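Local structure of ricin B-like lectin (Macrolepiota procera, 4IZX) at residues Q8-T13 and W135-P140; E84-R89 and F100-N105; N107-G112 and Q123-W128. The protein binds carbohydrates as a beta-trefoil lectin, recognising the galactose unit of sugars such as lactose. One frame throughout, in Å; residues are numbered along the deposited sequence.

Interaction 1: Q8-T13 and W135-P140; sequences QTYKIT and WTIDRP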
loop_
_atom_site.group_PDB
_atom_site.type_symbol
_atom_site.label_atom_id
_atom_site.label_comp_id
_atom_site.label_asym_id
_atom_site.label_seq_id
_atom_site.Cartn_x
_atom_site.Cartn_y
_atom_site.Cartn_z
ATOM N N GLN A 8 5.147 14.252 3.092
ATOM C CA GLN A 8 5.526 14.051 1.723
ATOM C C GLN A 8 4.675 12.992 1.084
ATOM O O GLN A 8 4.007 12.210 1.763
ATOM C CB GLN A 8 7.006 13.712 1.613
ATOM C CG GLN A 8 7.911 14.790 2.204
ATOM C CD GLN A 8 7.712 16.138 1.593
ATOM O OE1 GLN A 8 7.205 17.080 2.212
ATOM N NE2 GLN A 8 8.137 16.250 0.392
ATOM N N THR A 9 4.660 13.010 -0.234
ATOM C CA THR A 9 3.821 12.168 -1.062
ATOM C C THR A 9 4.648 11.268 -1.935
ATOM O O THR A 9 5.655 11.669 -2.518
ATOM C CB THR A 9 2.896 13.081 -1.898
ATOM O OG1 THR A 9 2.071 13.870 -1.003
ATOM C CG2 THR A 9 2.003 12.318 -2.836
ATOM N N TYR A 10 4.243 10.003 -2.038
ATOM C CA TYR A 10 5.029 8.964 -2.660
ATOM C C TYR A 10 4.183 8.066 -3.546
ATOM O O TYR A 10 2.959 7.943 -3.341
ATOM C CB TYR A 10 5.708 8.087 -1.593
ATOM C CG TYR A 10 6.606 8.884 -0.679
ATOM C CD1 TYR A 10 7.886 9.260 -1.087
ATOM C CD2 TYR A 10 6.200 9.321 0.559
ATOM C CE1 TYR A 10 8.718 10.029 -0.260
ATOM C CE2 TYR A 10 7.007 10.078 1.383
ATOM C CZ TYR A 10 8.253 10.454 0.950
ATOM O OH TYR A 10 9.045 11.194 1.804
ATOM N N LYS A 11 4.832 7.382 -4.491
ATOM C CA LYS A 11 4.281 6.223 -5.156
ATOM C C LYS A 11 4.852 4.977 -4.491
ATOM O O LYS A 11 5.968 4.979 -3.986
ATOM C CB LYS A 11 4.544 6.240 -6.651
ATOM C CG LYS A 11 6.008 6.217 -7.044
ATOM C CD LYS A 11 6.146 6.138 -8.565
ATOM C CE LYS A 11 7.500 6.453 -9.134
ATOM N NZ LYS A 11 8.561 5.605 -8.683
ATOM N N ILE A 12 4.072 3.908 -4.517
ATOM C CA ILE A 12 4.383 2.688 -3.791
ATOM C C ILE A 12 4.362 1.543 -4.811
ATOM O O ILE A 12 3.306 1.205 -5.355
ATOM C CB ILE A 12 3.422 2.428 -2.635
ATOM C CG1 ILE A 12 3.339 3.630 -1.698
ATOM C CG2 ILE A 12 3.873 1.195 -1.898
ATOM C CD1 ILE A 12 2.270 3.563 -0.679
ATOM N N THR A 13 5.538 0.996 -5.141
ATOM C CA THR A 13 5.719 0.097 -6.276
ATOM C C THR A 13 5.966 -1.319 -5.757
ATOM O O THR A 13 6.808 -1.541 -4.903
ATOM C CB THR A 13 6.892 0.517 -7.153
ATOM O OG1 THR A 13 6.703 1.874 -7.557
ATOM C CG2 THR A 13 6.980 -0.334 -8.392
ATOM N N TRP A 135 7.667 -3.654 -1.181
ATOM C CA TRP A 135 7.269 -2.450 -1.900
ATOM C C TRP A 135 8.376 -1.424 -1.787
ATOM O O TRP A 135 8.941 -1.222 -0.718
ATOM C CB TRP A 135 5.986 -1.847 -1.283
ATOM C CG TRP A 135 4.837 -2.823 -1.116
ATOM C CD1 TRP A 135 4.653 -3.667 -0.086
ATOM C CD2 TRP A 135 3.790 -3.066 -2.036
ATOM N NE1 TRP A 135 3.538 -4.429 -0.299
ATOM C CE2 TRP A 135 2.977 -4.056 -1.479
ATOM C CE3 TRP A 135 3.410 -2.490 -3.255
ATOM C CZ2 TRP A 135 1.802 -4.486 -2.093
ATOM C CZ3 TRP A 135 2.256 -2.948 -3.875
ATOM C CH2 TRP A 135 1.459 -3.908 -3.282
ATOM N N THR A 136 8.635 -0.693 -2.875
ATOM C CA THR A 136 9.468 0.511 -2.782
ATOM C C THR A 136 8.585 1.729 -2.589
ATOM O O THR A 136 7.447 1.739 -3.014
ATOM C CB THR A 136 10.391 0.678 -3.979
ATOM O OG1 THR A 136 9.601 0.752 -5.148
ATOM C CG2 THR A 136 11.356 -0.461 -4.048
ATOM N N ILE A 137 9.095 2.728 -1.898
ATOM C CA ILE A 137 8.371 3.977 -1.622
ATOM C C ILE A 137 9.274 5.113 -2.119
ATOM O O ILE A 137 10.358 5.311 -1.563
ATOM C CB ILE A 137 8.040 4.130 -0.115
ATOM C CG1 ILE A 137 7.194 2.950 0.383
ATOM C CG2 ILE A 137 7.355 5.451 0.138
ATOM C CD1 ILE A 137 6.991 2.925 1.883
ATOM N N ASP A 138 8.868 5.846 -3.154
ATOM C CA ASP A 138 9.740 6.895 -3.681
ATOM C C ASP A 138 8.917 7.957 -4.384
ATOM O O ASP A 138 7.685 7.931 -4.338
ATOM C CB ASP A 138 10.890 6.335 -4.477
ATOM C CG ASP A 138 10.432 5.472 -5.548
ATOM O OD1 ASP A 138 9.272 5.597 -5.957
ATOM O OD2 ASP A 138 11.216 4.572 -5.894
ATOM N N ARG A 139 9.592 9.011 -4.819
ATOM C CA ARG A 139 8.865 10.211 -5.195
ATOM C C ARG A 139 8.095 9.987 -6.493
ATOM O O ARG A 139 8.507 9.209 -7.342
ATOM C CB ARG A 139 9.774 11.409 -5.350
ATOM C CG ARG A 139 10.408 11.886 -4.068
ATOM C CD ARG A 139 10.922 13.302 -4.277
ATOM N NE ARG A 139 11.409 13.953 -3.066
ATOM C CZ ARG A 139 12.667 13.930 -2.674
ATOM N NH1 ARG A 139 13.620 13.376 -3.450
ATOM N NH2 ARG A 139 12.988 14.592 -1.556
ATOM N N PRO A 140 6.953 10.666 -6.638
ATOM C CA PRO A 140 6.125 10.499 -7.847
ATOM C C PRO A 140 6.743 11.038 -9.121
ATOM O O PRO A 140 7.597 11.941 -9.050
ATOM C CB PRO A 140 4.853 11.281 -7.519
ATOM C CG PRO A 140 4.847 11.475 -6.060
ATOM C CD PRO A 140 6.291 11.542 -5.659
ATOM O OXT PRO A 140 6.277 10.630 -10.191
HETATM O O HOH W 1 9.505 14.235 -1.015
HETATM O O HOH W 2 7.875 3.350 -5.545
#
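K11 and D138, an antiparallel hydrogen-bonded pair, cross their side chains obliquely, and the lysine ends on the carboxylate: K11 NZ lies 2.8 Å from D138 OD1 in a salt bridge, meeting that oxygen from above the carboxylate plane, 40° out of it. A long, flexible lysine suits this place, because a bend at the end of its chain (chi4 60°) turns the ammonium over its neighbour, while CE passes R139 O. The threonines T13 and T136 are arranged differently, side by side and pointing the same way, with T136 OG1 3.4 Å from T13 CB. One water sits among these polar groups, 2.7 Å from D138 OD1 and 2.8 Å from T13 OG1. I12 and I137 share the opposite face, which is largely apolar here. With CG1 of I137 beside the backbone N (chi1 -58°), CG2 takes the position opposite that N and meets Y10 CB at 3.6 Å; I12 CG2 packs on W135 CB. Beta-branched residues suit extended strands, and isoleucine adds bulk for the interior. The contact joins the first and last strands of the trefoil: strand 9-14 lies between strands 135-138 and 44-48, whose F46 touches Y10, I12 and I137, while I21 of strand 20-23 packs on I12 and W135.

Interaction 2: E84-R89 and F100-N105; sequences EWHIWR and FVPFTN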
loop_
_atom_site.group_PDB
_atom_site.type_symbol
_atom_site.label_atom_id
_atom_site.label_comp_id
_atom_site.label_asym_id
_atom_site.label_seq_id
_atom_site.Cartn_x
_atom_site.Cartn_y
_atom_site.Cartn_z
ATOM N N GLU A 84 -4.241 3.716 10.604
ATOM C CA GLU A 84 -2.828 3.581 10.959
ATOM C C GLU A 84 -2.214 2.282 10.473
ATOM O O GLU A 84 -2.779 1.189 10.650
ATOM C CB GLU A 84 -2.621 3.737 12.463
ATOM C CG GLU A 84 -2.711 5.188 12.935
ATOM C CD GLU A 84 -2.423 5.364 14.414
ATOM O OE1 GLU A 84 -1.910 6.409 14.818
ATOM O OE2 GLU A 84 -2.769 4.460 15.200
ATOM N N TRP A 85 -1.002 2.429 9.959
ATOM C CA TRP A 85 -0.162 1.340 9.479
ATOM C C TRP A 85 1.193 1.388 10.171
ATOM O O TRP A 85 1.711 2.448 10.474
ATOM C CB TRP A 85 0.089 1.480 7.962
ATOM C CG TRP A 85 -1.143 1.415 7.140
ATOM C CD1 TRP A 85 -1.835 2.452 6.614
ATOM C CD2 TRP A 85 -1.817 0.224 6.700
ATOM N NE1 TRP A 85 -2.897 1.980 5.853
ATOM C CE2 TRP A 85 -2.898 0.618 5.892
ATOM C CE3 TRP A 85 -1.622 -1.146 6.921
ATOM C CZ2 TRP A 85 -3.751 -0.310 5.281
ATOM C CZ3 TRP A 85 -2.467 -2.047 6.325
ATOM C CH2 TRP A 85 -3.519 -1.622 5.516
ATOM N N HIS A 86 1.806 0.216 10.350
ATOM C CA HIS A 86 3.218 0.132 10.681
ATOM C C HIS A 86 3.983 -0.148 9.382
ATOM O O HIS A 86 3.577 -0.976 8.585
ATOM C CB HIS A 86 3.513 -0.983 11.679
ATOM C CG HIS A 86 3.096 -0.661 13.089
ATOM N ND1 HIS A 86 3.212 -1.569 14.128
ATOM C CD2 HIS A 86 2.626 0.488 13.633
ATOM C CE1 HIS A 86 2.838 -0.980 15.245
ATOM N NE2 HIS A 86 2.479 0.262 14.976
ATOM N N ILE A 87 5.088 0.562 9.180
ATOM C CA ILE A 87 5.877 0.434 7.974
ATOM C C ILE A 87 7.307 0.134 8.378
ATOM O O ILE A 87 7.884 0.865 9.164
ATOM C CB ILE A 87 5.795 1.700 7.105
ATOM C CG1 ILE A 87 4.335 1.991 6.734
ATOM C CG2 ILE A 87 6.677 1.539 5.882
ATOM C CD1 ILE A 87 4.141 3.192 5.860
ATOM N N TRP A 88 7.855 -0.961 7.861
ATOM C CA TRP A 88 9.189 -1.391 8.229
ATOM C C TRP A 88 9.967 -1.749 7.000
ATOM O O TRP A 88 9.410 -2.242 6.022
ATOM C CB TRP A 88 9.183 -2.622 9.147
ATOM C CG TRP A 88 8.370 -2.418 10.389
ATOM C CD1 TRP A 88 7.267 -3.137 10.771
ATOM C CD2 TRP A 88 8.579 -1.426 11.401
ATOM N NE1 TRP A 88 6.761 -2.622 11.931
ATOM C CE2 TRP A 88 7.549 -1.583 12.352
ATOM C CE3 TRP A 88 9.540 -0.420 11.601
ATOM C CZ2 TRP A 88 7.430 -0.718 13.464
ATOM C CZ3 TRP A 88 9.414 0.418 12.697
ATOM C CH2 TRP A 88 8.371 0.253 13.617
ATOM N N ARG A 89 11.279 -1.574 7.055
ATOM C CA ARG A 89 12.125 -2.124 5.990
ATOM C C ARG A 89 11.993 -3.643 5.950
ATOM O O ARG A 89 11.906 -4.309 6.987
ATOM C CB ARG A 89 13.579 -1.775 6.230
ATOM C CG ARG A 89 13.855 -0.307 6.160
ATOM C CD ARG A 89 13.964 0.216 4.776
ATOM N NE ARG A 89 14.299 1.632 4.777
ATOM C CZ ARG A 89 14.564 2.349 3.694
ATOM N NH1 ARG A 89 14.605 1.803 2.482
ATOM N NH2 ARG A 89 14.716 3.671 3.816
ATOM N N PHE A 100 2.237 -3.123 7.440
ATOM C CA PHE A 100 1.511 -4.029 8.350
ATOM C C PHE A 100 0.336 -3.325 8.989
ATOM O O PHE A 100 0.414 -2.196 9.434
ATOM C CB PHE A 100 2.416 -4.495 9.489
ATOM C CG PHE A 100 3.458 -5.503 9.115
ATOM C CD1 PHE A 100 4.684 -5.121 8.641
ATOM C CD2 PHE A 100 3.216 -6.844 9.328
ATOM C CE1 PHE A 100 5.654 -6.068 8.362
ATOM C CE2 PHE A 100 4.152 -7.795 9.017
ATOM C CZ PHE A 100 5.382 -7.412 8.579
ATOM N N VAL A 101 -0.745 -4.080 9.222
ATOM C CA VAL A 101 -1.736 -3.641 10.220
ATOM C C VAL A 101 -1.010 -3.675 11.573
ATOM O O VAL A 101 -0.388 -4.690 11.928
ATOM C CB VAL A 101 -2.995 -4.529 10.252
ATOM C CG1 VAL A 101 -3.967 -4.074 11.334
ATOM C CG2 VAL A 101 -3.673 -4.552 8.872
ATOM N N PRO A 102 -1.089 -2.577 12.338
ATOM C CA PRO A 102 -0.288 -2.505 13.553
ATOM C C PRO A 102 -0.498 -3.651 14.481
ATOM O O PRO A 102 -1.645 -4.056 14.725
ATOM C CB PRO A 102 -0.742 -1.196 14.190
ATOM C CG PRO A 102 -1.063 -0.339 13.008
ATOM C CD PRO A 102 -1.759 -1.288 12.071
ATOM N N PHE A 103 0.627 -4.199 14.964
ATOM C CA PHE A 103 0.647 -5.245 15.994
ATOM C C PHE A 103 0.051 -6.558 15.512
ATOM O O PHE A 103 -0.305 -7.420 16.294
ATOM C CB PHE A 103 -0.046 -4.752 17.250
ATOM C CG PHE A 103 0.524 -3.453 17.783
ATOM C CD1 PHE A 103 1.830 -3.379 18.246
ATOM C CD2 PHE A 103 -0.229 -2.319 17.761
ATOM C CE1 PHE A 103 2.357 -2.180 18.711
ATOM C CE2 PHE A 103 0.258 -1.137 18.258
ATOM C CZ PHE A 103 1.556 -1.055 18.711
ATOM N N THR A 104 0.041 -6.747 14.196
ATOM C CA THR A 104 -0.351 -8.008 13.598
ATOM C C THR A 104 0.769 -8.475 12.680
ATOM O O THR A 104 1.684 -7.706 12.322
ATOM C CB THR A 104 -1.626 -7.897 12.746
ATOM O OG1 THR A 104 -1.336 -7.325 11.467
ATOM C CG2 THR A 104 -2.713 -7.082 13.468
ATOM N N ASN A 105 0.611 -9.707 12.191
ATOM C CA ASN A 105 1.491 -10.256 11.184
ATOM C C ASN A 105 0.895 -10.152 9.778
ATOM O O ASN A 105 1.390 -10.811 8.864
ATOM C CB ASN A 105 1.761 -11.728 11.500
ATOM C CG ASN A 105 2.645 -11.903 12.703
ATOM O OD1 ASN A 105 3.716 -11.295 12.799
ATOM N ND2 ASN A 105 2.240 -12.782 13.599
#
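H86 packs into the corner made by P102, over one face of its ring, and F103, at its edge, and has more surface buried here than any other residue of the pair. Its CG stands anti to the carbonyl carbon, beside the backbone N (chi1 -75°), the rotation that goes with the ring reaching both. P102 CB lies 3.7 Å from the imidazole centroid and 11° off the normal, a CH-pi contact. The H86 edge, led by CE1, points at the face of F103, an edge-to-face pair with planes at 77°. The type II turn V101 to T104 sets P102 and F103 side by side in the loop; proline fits its second place and F103 takes the positive phi of the third. P102 also lays CD 3.0 Å from E84 O. F100 pairs with H86 through two backbone bonds, F100 N to H86 O at 2.8 Å and H86 N to F100 O at 2.9 Å. Its ring presents CD1 to the edge of the W88 indole, 3.9 Å from W88 CD1, the two planes oblique. An aromatic ring gives F100 enough breadth to reach W88 on one strand and N107 on the next. The contact ends the two-stranded ladder of 86-89 and 97-100, beside strand 53-57, where the loop turns into strand 106-110.

Interaction 3: N107-G112 and Q123-W128; sequences NLDLSG and QLWWTW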
loop_
_atom_site.group_PDB
_atom_site.type_symbol
_atom_site.label_atom_id
_atom_site.label_comp_id
_atom_site.label_asym_id
_atom_site.label_seq_id
_atom_site.Cartn_x
_atom_site.Cartn_y
_atom_site.Cartn_z
ATOM N N ASN A 107 0.382 -8.147 6.394
ATOM C CA ASN A 107 0.973 -7.083 5.584
ATOM C C ASN A 107 0.383 -7.028 4.194
ATOM O O ASN A 107 -0.188 -8.005 3.683
ATOM C CB ASN A 107 2.508 -7.089 5.606
ATOM C CG ASN A 107 3.208 -8.315 5.052
ATOM O OD1 ASN A 107 4.458 -8.402 5.206
ATOM N ND2 ASN A 107 2.540 -9.215 4.375
ATOM N N LEU A 108 0.562 -5.884 3.536
ATOM C CA LEU A 108 0.081 -5.712 2.183
ATOM C C LEU A 108 0.705 -6.715 1.254
ATOM O O LEU A 108 1.909 -6.942 1.255
ATOM C CB LEU A 108 0.401 -4.285 1.675
ATOM C CG LEU A 108 -0.703 -3.262 1.902
ATOM C CD1 LEU A 108 -1.026 -3.073 3.367
ATOM C CD2 LEU A 108 -0.294 -1.940 1.296
ATOM N N ASP A 109 -0.125 -7.251 0.352
ATOM C CA ASP A 109 0.195 -8.369 -0.531
ATOM C C ASP A 109 -0.527 -8.064 -1.853
ATOM O O ASP A 109 -1.744 -7.901 -1.885
ATOM C CB ASP A 109 -0.315 -9.651 0.188
ATOM C CG ASP A 109 -0.170 -10.925 -0.608
ATOM O OD1 ASP A 109 -0.775 -11.023 -1.709
ATOM O OD2 ASP A 109 0.536 -11.838 -0.122
ATOM N N LEU A 110 0.239 -7.984 -2.934
ATOM C CA LEU A 110 -0.353 -7.863 -4.261
ATOM C C LEU A 110 -0.822 -9.253 -4.656
ATOM O O LEU A 110 -0.025 -10.193 -4.736
ATOM C CB LEU A 110 0.653 -7.295 -5.266
ATOM C CG LEU A 110 0.102 -7.102 -6.694
ATOM C CD1 LEU A 110 -1.088 -6.147 -6.720
ATOM C CD2 LEU A 110 1.205 -6.632 -7.618
ATOM N N SER A 111 -2.127 -9.392 -4.823
ATOM C CA SER A 111 -2.762 -10.710 -4.921
ATOM C C SER A 111 -2.366 -11.460 -6.176
ATOM O O SER A 111 -1.732 -10.925 -7.090
ATOM C CB SER A 111 -4.272 -10.589 -4.791
ATOM O OG SER A 111 -4.875 -9.992 -5.888
ATOM N N GLY A 112 -2.699 -12.744 -6.187
ATOM C CA GLY A 112 -2.215 -13.627 -7.216
ATOM C C GLY A 112 -0.711 -13.763 -7.242
ATOM O O GLY A 112 -0.116 -13.976 -8.305
ATOM N N GLN A 123 -4.318 -6.811 -1.126
ATOM C CA GLN A 123 -4.944 -7.481 -0.024
ATOM C C GLN A 123 -4.010 -7.525 1.184
ATOM O O GLN A 123 -2.824 -7.185 1.072
ATOM C CB GLN A 123 -5.419 -8.875 -0.410
ATOM C CG GLN A 123 -4.248 -9.801 -0.638
ATOM C CD GLN A 123 -4.593 -11.163 -1.205
ATOM O OE1 GLN A 123 -5.767 -11.562 -1.244
ATOM N NE2 GLN A 123 -3.562 -11.917 -1.585
ATOM N N LEU A 124 -4.513 -7.994 2.314
ATOM C CA LEU A 124 -3.687 -8.445 3.415
ATOM C C LEU A 124 -3.370 -9.922 3.278
ATOM O O LEU A 124 -4.194 -10.705 2.810
ATOM C CB LEU A 124 -4.355 -8.255 4.774
ATOM C CG LEU A 124 -4.689 -6.805 5.129
ATOM C CD1 LEU A 124 -5.389 -6.775 6.483
ATOM C CD2 LEU A 124 -3.476 -5.916 5.101
ATOM N N TRP A 125 -2.200 -10.313 3.752
ATOM C CA TRP A 125 -1.871 -11.721 3.916
ATOM C C TRP A 125 -0.838 -11.838 5.013
ATOM O O TRP A 125 -0.018 -10.916 5.232
ATOM C CB TRP A 125 -1.337 -12.332 2.618
ATOM C CG TRP A 125 -1.457 -13.842 2.555
ATOM C CD1 TRP A 125 -0.582 -14.773 3.033
ATOM C CD2 TRP A 125 -2.583 -14.560 2.051
ATOM N NE1 TRP A 125 -1.105 -16.024 2.871
ATOM C CE2 TRP A 125 -2.339 -15.928 2.292
ATOM C CE3 TRP A 125 -3.762 -14.177 1.417
ATOM C CZ2 TRP A 125 -3.219 -16.919 1.894
ATOM C CZ3 TRP A 125 -4.651 -15.180 1.016
ATOM C CH2 TRP A 125 -4.374 -16.535 1.269
ATOM N N TRP A 126 -0.820 -12.980 5.701
ATOM C CA TRP A 126 0.220 -13.311 6.636
ATOM C C TRP A 126 1.603 -13.083 6.033
ATOM O O TRP A 126 1.840 -13.434 4.887
ATOM C CB TRP A 126 0.088 -14.824 6.984
ATOM C CG TRP A 126 0.884 -15.278 8.126
ATOM C CD1 TRP A 126 2.106 -15.869 8.125
ATOM C CD2 TRP A 126 0.418 -15.298 9.446
ATOM N NE1 TRP A 126 2.454 -16.222 9.419
ATOM C CE2 TRP A 126 1.440 -15.820 10.252
ATOM C CE3 TRP A 126 -0.760 -14.869 10.035
ATOM C CZ2 TRP A 126 1.275 -16.004 11.618
ATOM C CZ3 TRP A 126 -0.897 -14.989 11.387
ATOM C CH2 TRP A 126 0.116 -15.538 12.169
ATOM N N THR A 127 2.504 -12.536 6.815
ATOM C CA THR A 127 3.788 -12.158 6.315
ATOM C C THR A 127 4.696 -13.371 6.030
ATOM O O THR A 127 4.821 -14.276 6.857
ATOM C CB THR A 127 4.469 -11.163 7.259
ATOM O OG1 THR A 127 5.564 -10.534 6.614
ATOM C CG2 THR A 127 4.953 -11.768 8.546
ATOM N N TRP A 128 5.338 -13.349 4.864
ATOM C CA TRP A 128 6.342 -14.350 4.510
ATOM C C TRP A 128 7.202 -13.761 3.423
ATOM O O TRP A 128 7.000 -12.615 2.980
ATOM C CB TRP A 128 5.717 -15.685 4.110
ATOM C CG TRP A 128 4.904 -15.669 2.842
ATOM C CD1 TRP A 128 3.708 -15.091 2.656
ATOM C CD2 TRP A 128 5.256 -16.284 1.610
ATOM N NE1 TRP A 128 3.273 -15.307 1.378
ATOM C CE2 TRP A 128 4.219 -16.029 0.712
ATOM C CE3 TRP A 128 6.377 -17.024 1.163
ATOM C CZ2 TRP A 128 4.251 -16.482 -0.607
ATOM C CZ3 TRP A 128 6.396 -17.451 -0.153
ATOM C CH2 TRP A 128 5.338 -17.195 -1.014
HETATM O O HOH W 3 1.090 -14.443 -0.339
HETATM O O HOH W 4 -3.835 -14.068 -3.913
#
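The side-chain oxygen OD1 of N107 accepts from T127 OG1 at 2.8 Å and also from R98 NH1 of strand 97-100. The threonine hydroxyl comes from above the amide plane, 48° out of it. Meanwhile N107 ND2 donates to Q133 OE1, so both ends of this buried amide are used, which suits an asparagine, donor and acceptor at once. D109 does similar work as a pure acceptor: Q123 NE2 gives it a nearly straight bond (170°) of 2.9 Å to OD1. D109 OD1 lies in the plane of the Q123 amide, whereas NE2 stands well above the carboxylate plane. D109 CG is anti to the backbone N (chi1 176°), which lays the carboxylate alongside W125, with OD2 3.4 Å from W125 CB. The strands 106-110 and 120-126 behind these groups are antiparallel neighbours in the beta-trefoil, joined by a connection that begins with the short, weakly bonded helical turn 111-114, and their backbones bond in both directions at N107-W125 and D109-Q123. Between those pairs, L108 and L124 diverge at their bases, their tips approaching to 4.1 Å (L108 CD1 to L124 CD2), and both pack on L76 of strand 76-79. D109 OD2 is also bonded by Q133 NE2 and by a water that accepts from W128 NE1.

All three contacts are partly buried, but their chemistry differs. Interactions 1 and 3 are backbone-bonded strand pairs, on opposite sides of the chain's centre, and interaction 1 closes the loop in which the other two are nested. Its polar face carries a charged pair, whereas interaction 3 buries an asparagine and an aspartate in a hydrogen-bond network. Interaction 2 is a single bridge finished by aromatic and proline packing on a loop. It adjoins interaction 3, their centres about 12 Å apart: W85 CZ3 lies 3.4 Å from L108 CD1, and N105 O probably accepts from T127 N at 2.9 Å. W135 of interaction 1 gives a weak hydrogen bond to L108 O and lies against the backbone of L110, and I137 touches I87 of interaction 2.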